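Local coordinates for uncharacterized protein XCC1541 (Xanthomonas campestris pv. campestris, PDB 2QJW) that is a putative hydrolase of the alpha/beta superfamily, probably cleaving its still unidentified substrate with a serine nucleophile, at residues F101-P106 with H156-H161; I133-V138 with L149-D154. One frame throughout, in Å; residues are numbered along the deposited sequence.

Contact 1 of 2, residues F101-P106 with H156-H161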
# COMPACT_ATOMS: atom_id res chain seq x y z
N PHE A 101 9.45 -0.28 -9.56
CA PHE A 101 8.97 -0.96 -8.36
C PHE A 101 10.13 -1.09 -7.38
O PHE A 101 11.14 -1.74 -7.69
CB PHE A 101 8.37 -2.33 -8.64
CG PHE A 101 7.80 -2.97 -7.43
CD1 PHE A 101 6.64 -2.51 -6.91
CD2 PHE A 101 8.45 -4.00 -6.82
CE1 PHE A 101 6.09 -3.13 -5.78
CE2 PHE A 101 7.92 -4.59 -5.67
CZ PHE A 101 6.74 -4.15 -5.15
N LEU A 102 9.99 -0.46 -6.23
CA LEU A 102 11.10 -0.40 -5.28
C LEU A 102 10.74 -0.97 -3.96
O LEU A 102 9.86 -0.50 -3.28
CB LEU A 102 11.49 1.04 -5.07
CG LEU A 102 11.73 1.95 -6.27
CD1 LEU A 102 12.09 3.42 -5.91
CD2 LEU A 102 12.85 1.36 -7.14
N MSE A 103 11.43 -2.03 -3.55
CA MSE A 103 11.32 -2.61 -2.19
C MSE A 103 12.46 -2.01 -1.34
O MSE A 103 13.61 -1.99 -1.78
CB MSE A 103 11.37 -4.10 -2.18
CG MSE A 103 10.26 -4.75 -3.03
SE MSE A 103 10.28 -6.64 -3.09
CE MSE A 103 11.79 -6.77 -4.20
N VAL A 104 12.10 -1.52 -0.16
CA VAL A 104 13.05 -0.96 0.86
C VAL A 104 14.19 -0.17 0.19
O VAL A 104 15.36 -0.48 0.36
CB VAL A 104 13.54 -2.04 1.89
CG1 VAL A 104 12.37 -2.42 2.81
CG2 VAL A 104 14.11 -3.25 1.24
N PRO A 105 13.84 0.90 -0.56
CA PRO A 105 14.87 1.70 -1.23
C PRO A 105 15.66 2.58 -0.26
O PRO A 105 15.05 3.27 0.52
CB PRO A 105 14.03 2.57 -2.19
CG PRO A 105 12.78 2.77 -1.54
CD PRO A 105 12.50 1.45 -0.82
N PRO A 106 16.98 2.55 -0.35
CA PRO A 106 17.72 3.52 0.47
C PRO A 106 17.66 4.89 -0.17
O PRO A 106 17.77 5.03 -1.40
CB PRO A 106 19.14 3.00 0.44
CG PRO A 106 19.25 2.27 -0.80
CD PRO A 106 17.86 1.70 -1.16
N HIS A 156 13.64 -4.60 7.50
CA HIS A 156 14.25 -4.40 6.21
C HIS A 156 14.18 -5.57 5.24
O HIS A 156 14.15 -5.38 4.04
CB HIS A 156 15.72 -4.01 6.43
CG HIS A 156 16.44 -3.69 5.19
ND1 HIS A 156 16.20 -2.54 4.46
CD2 HIS A 156 17.43 -4.36 4.53
CE1 HIS A 156 16.99 -2.56 3.39
NE2 HIS A 156 17.74 -3.63 3.42
N ARG A 157 14.24 -6.80 5.77
CA ARG A 157 14.24 -7.95 4.87
C ARG A 157 12.87 -8.24 4.25
O ARG A 157 12.79 -9.00 3.25
CB ARG A 157 14.73 -9.19 5.61
CG ARG A 157 16.11 -9.05 6.25
CD ARG A 157 16.52 -10.42 6.87
NE ARG A 157 15.57 -10.91 7.87
CZ ARG A 157 15.63 -10.64 9.16
NH1 ARG A 157 16.58 -9.86 9.65
NH2 ARG A 157 14.73 -11.14 9.98
N LEU A 158 11.81 -7.67 4.78
CA LEU A 158 10.44 -7.89 4.34
C LEU A 158 10.14 -9.39 4.31
O LEU A 158 9.37 -9.88 3.46
CB LEU A 158 10.12 -7.29 2.95
CG LEU A 158 10.15 -5.77 2.89
CD1 LEU A 158 10.10 -5.27 1.43
CD2 LEU A 158 9.07 -5.21 3.75
N GLY A 159 10.75 -10.14 5.22
CA GLY A 159 10.65 -11.62 5.19
C GLY A 159 9.28 -12.20 5.40
O GLY A 159 8.98 -13.34 4.97
N ALA A 160 8.41 -11.44 6.02
CA ALA A 160 7.04 -11.86 6.24
C ALA A 160 6.05 -11.20 5.24
O ALA A 160 4.84 -11.39 5.35
CB ALA A 160 6.62 -11.57 7.64
N HIS A 161 6.58 -10.47 4.26
CA HIS A 161 5.72 -9.75 3.29
C HIS A 161 6.11 -9.98 1.86
O HIS A 161 5.84 -9.14 1.00
CB HIS A 161 5.69 -8.27 3.67
CG HIS A 161 4.93 -8.04 4.92
ND1 HIS A 161 5.49 -8.15 6.17
CD2 HIS A 161 3.61 -7.86 5.11
CE1 HIS A 161 4.54 -8.01 7.08
NE2 HIS A 161 3.39 -7.80 6.46
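Val104, just past the end of strand 99-103, packs its side chain against His156 and Leu158 of the loop 156-161. Its CB already lies against the imidazole, 3.7 Å from His156 ND1. From there the two branches part, though both methyls lie against the backbone His156 O, CG2 at 3.5 Å and CG1 at 3.7 Å. CG2, held between the backbone N and the carbonyl carbon, also comes obliquely at the ring, 3.7 Å from His156 CE1. CG1, anti to the carbonyl carbon (chi1 -70°), also meets Leu158 tip to tip, with Val104 CG1 3.9 Å from Leu158 CD1. The site matches the alpha/beta-hydrolase pattern in which the catalytic histidine sits on the loop after the last strand: His156 gives ND1 to a hydrogen bond with Asp130 and its side chain touches Ser82 of a probable nucleophile elbow, consistent with a Ser-His-Asp triad. Val104 also touches Asp130. Leu158 CD1 has a second apolar neighbour, Met103 CB at 4.0 Å. Beyond CB the selenomethionine chain leads away from the loop, and its side chain packs on Lys21 and Leu25 of helix 20-31 and on Ala165 of helix 162-174. The loop itself folds back in a type I turn from Leu158 to His161, closed by His161 N to Leu158 O at 3.0 Å, and His161 stands at the N-cap position of helix 162-174.

Contact 2 of 2, residues I133-V138 with L149-D154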
# COMPACT_ATOMS: atom_id res chain seq x y z
N ILE A 133 17.08 1.91 6.92
CA ILE A 133 16.53 2.98 6.15
C ILE A 133 15.29 3.41 6.92
O ILE A 133 14.25 2.82 6.77
CB ILE A 133 16.12 2.50 4.72
CG1 ILE A 133 17.28 1.77 4.05
CG2 ILE A 133 15.60 3.71 3.91
CD1 ILE A 133 16.85 0.84 2.88
N PRO A 134 15.42 4.46 7.73
CA PRO A 134 14.24 4.90 8.51
C PRO A 134 13.02 5.11 7.63
O PRO A 134 13.10 5.78 6.58
CB PRO A 134 14.73 6.22 9.13
CG PRO A 134 16.21 6.05 9.27
CD PRO A 134 16.60 5.31 8.01
N ALA A 135 11.88 4.61 8.08
CA ALA A 135 10.64 4.75 7.30
C ALA A 135 10.38 6.21 6.94
O ALA A 135 9.90 6.53 5.85
CB ALA A 135 9.45 4.20 8.07
N ALA A 136 10.65 7.17 7.83
CA ALA A 136 10.41 8.57 7.58
C ALA A 136 11.15 9.07 6.36
O ALA A 136 10.64 9.92 5.62
CB ALA A 136 10.78 9.44 8.82
N ASP A 137 12.32 8.51 6.10
CA ASP A 137 13.15 8.94 4.98
C ASP A 137 12.47 8.54 3.67
O ASP A 137 12.46 9.33 2.72
CB ASP A 137 14.57 8.35 5.07
CG ASP A 137 15.41 8.96 6.20
OD1 ASP A 137 14.96 9.92 6.85
OD2 ASP A 137 16.52 8.46 6.34
N VAL A 138 11.93 7.32 3.62
CA VAL A 138 11.21 6.84 2.41
C VAL A 138 9.86 7.50 2.27
O VAL A 138 9.46 7.92 1.17
CB VAL A 138 11.09 5.32 2.47
CG1 VAL A 138 10.21 4.77 1.31
CG2 VAL A 138 12.47 4.68 2.41
N LEU A 149 2.97 4.27 -2.06
CA LEU A 149 3.77 3.75 -0.93
C LEU A 149 2.95 2.84 -0.09
O LEU A 149 1.92 3.22 0.42
CB LEU A 149 4.31 4.87 -0.08
CG LEU A 149 5.16 4.49 1.15
CD1 LEU A 149 6.34 3.63 0.83
CD2 LEU A 149 5.63 5.80 1.83
N LEU A 150 3.45 1.62 0.08
CA LEU A 150 2.89 0.59 1.00
C LEU A 150 3.86 0.33 2.12
O LEU A 150 5.01 0.00 1.85
CB LEU A 150 2.61 -0.73 0.28
CG LEU A 150 2.04 -1.86 1.11
CD1 LEU A 150 0.61 -1.48 1.47
CD2 LEU A 150 2.06 -3.18 0.34
N LEU A 151 3.39 0.60 3.32
CA LEU A 151 4.14 0.39 4.56
C LEU A 151 3.55 -0.82 5.23
O LEU A 151 2.36 -0.87 5.53
CB LEU A 151 4.10 1.66 5.45
CG LEU A 151 4.85 2.85 4.87
CD1 LEU A 151 4.16 4.14 5.19
CD2 LEU A 151 6.30 2.80 5.36
N VAL A 152 4.45 -1.73 5.58
CA VAL A 152 4.09 -2.99 6.22
C VAL A 152 4.82 -3.21 7.54
O VAL A 152 5.90 -2.64 7.77
CB VAL A 152 4.34 -4.22 5.30
CG1 VAL A 152 3.53 -4.13 4.00
CG2 VAL A 152 5.81 -4.35 4.93
N ASP A 153 4.19 -3.99 8.39
CA ASP A 153 4.74 -4.32 9.72
C ASP A 153 5.82 -5.35 9.62
O ASP A 153 5.54 -6.55 9.72
CB ASP A 153 3.60 -4.78 10.61
CG ASP A 153 4.07 -5.12 12.03
OD1 ASP A 153 5.20 -4.71 12.35
OD2 ASP A 153 3.24 -5.70 12.77
N ASP A 154 7.04 -4.88 9.34
CA ASP A 154 8.15 -5.81 9.09
C ASP A 154 9.43 -4.98 9.26
O ASP A 154 9.39 -3.76 9.42
CB ASP A 154 8.07 -6.45 7.67
CG ASP A 154 8.65 -7.84 7.60
OD1 ASP A 154 9.53 -8.24 8.38
OD2 ASP A 154 8.20 -8.63 6.75
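Val138 and Leu149 meet through single methyl groups, Val138 CG1 standing 4.1 Å from Leu149 CD1, and their side chains run past each other at a slant. Val138 CG1, the touching methyl, is anti to the backbone N (chi1 174°); Leu149 CG is likewise anti (179°), and its CD1 makes the contact. One turn of helix earlier, the small Ala135 fills the other apolar position; its CB lies 4.4 Å from Leu151 CD2, a looser touch than that of the valine. All four residues are buried, and the meeting is purely one of hydrocarbon groups. The main chains stay well apart, with Ala135 CA 8.3 Å from Leu151 CA, so side chains alone span the gap between helix and strand. At the helix start Pro134 is at the N-cap position and its O accepts a bond from Asp137 N at 2.9 Å; on the strand, Leu150 pairs by backbone hydrogen bonds with Ile124 and His126 of strand 122-127. Helix 135-145 is the crossover of a beta-alpha-beta unit, leaving strand 122-127 and returning to strand 148-152. Its inner side also rests on the first of these strands, Val138 touching Ile124 and His126, while Ile139 packs on both Leu149 and Leu151. Strand 148-152 is outermost in the chain's parallel sheet; residues 149-151 pair antiparallel with a strand of the second subunit, giving the dimer one continuous sheet.

The centres of contacts 1 and 2 are about 9 Å apart, and both reach the six-stranded parallel sheet. In sequence contact 2 lies wholly between the two segments of contact 1: strand 99-103 comes first, then strand 122-127, helix 135-145, strand 148-152 and the histidine loop. The two join directly where Asp154 OD2 probably accepts hydrogen bonds from Ala160 N and His161 ND1, and where Ile133 CD1 packs on Val104 O. The edge unit that continues the sheet into the second subunit thus leads straight into the loop bearing His156 of the presumed triad.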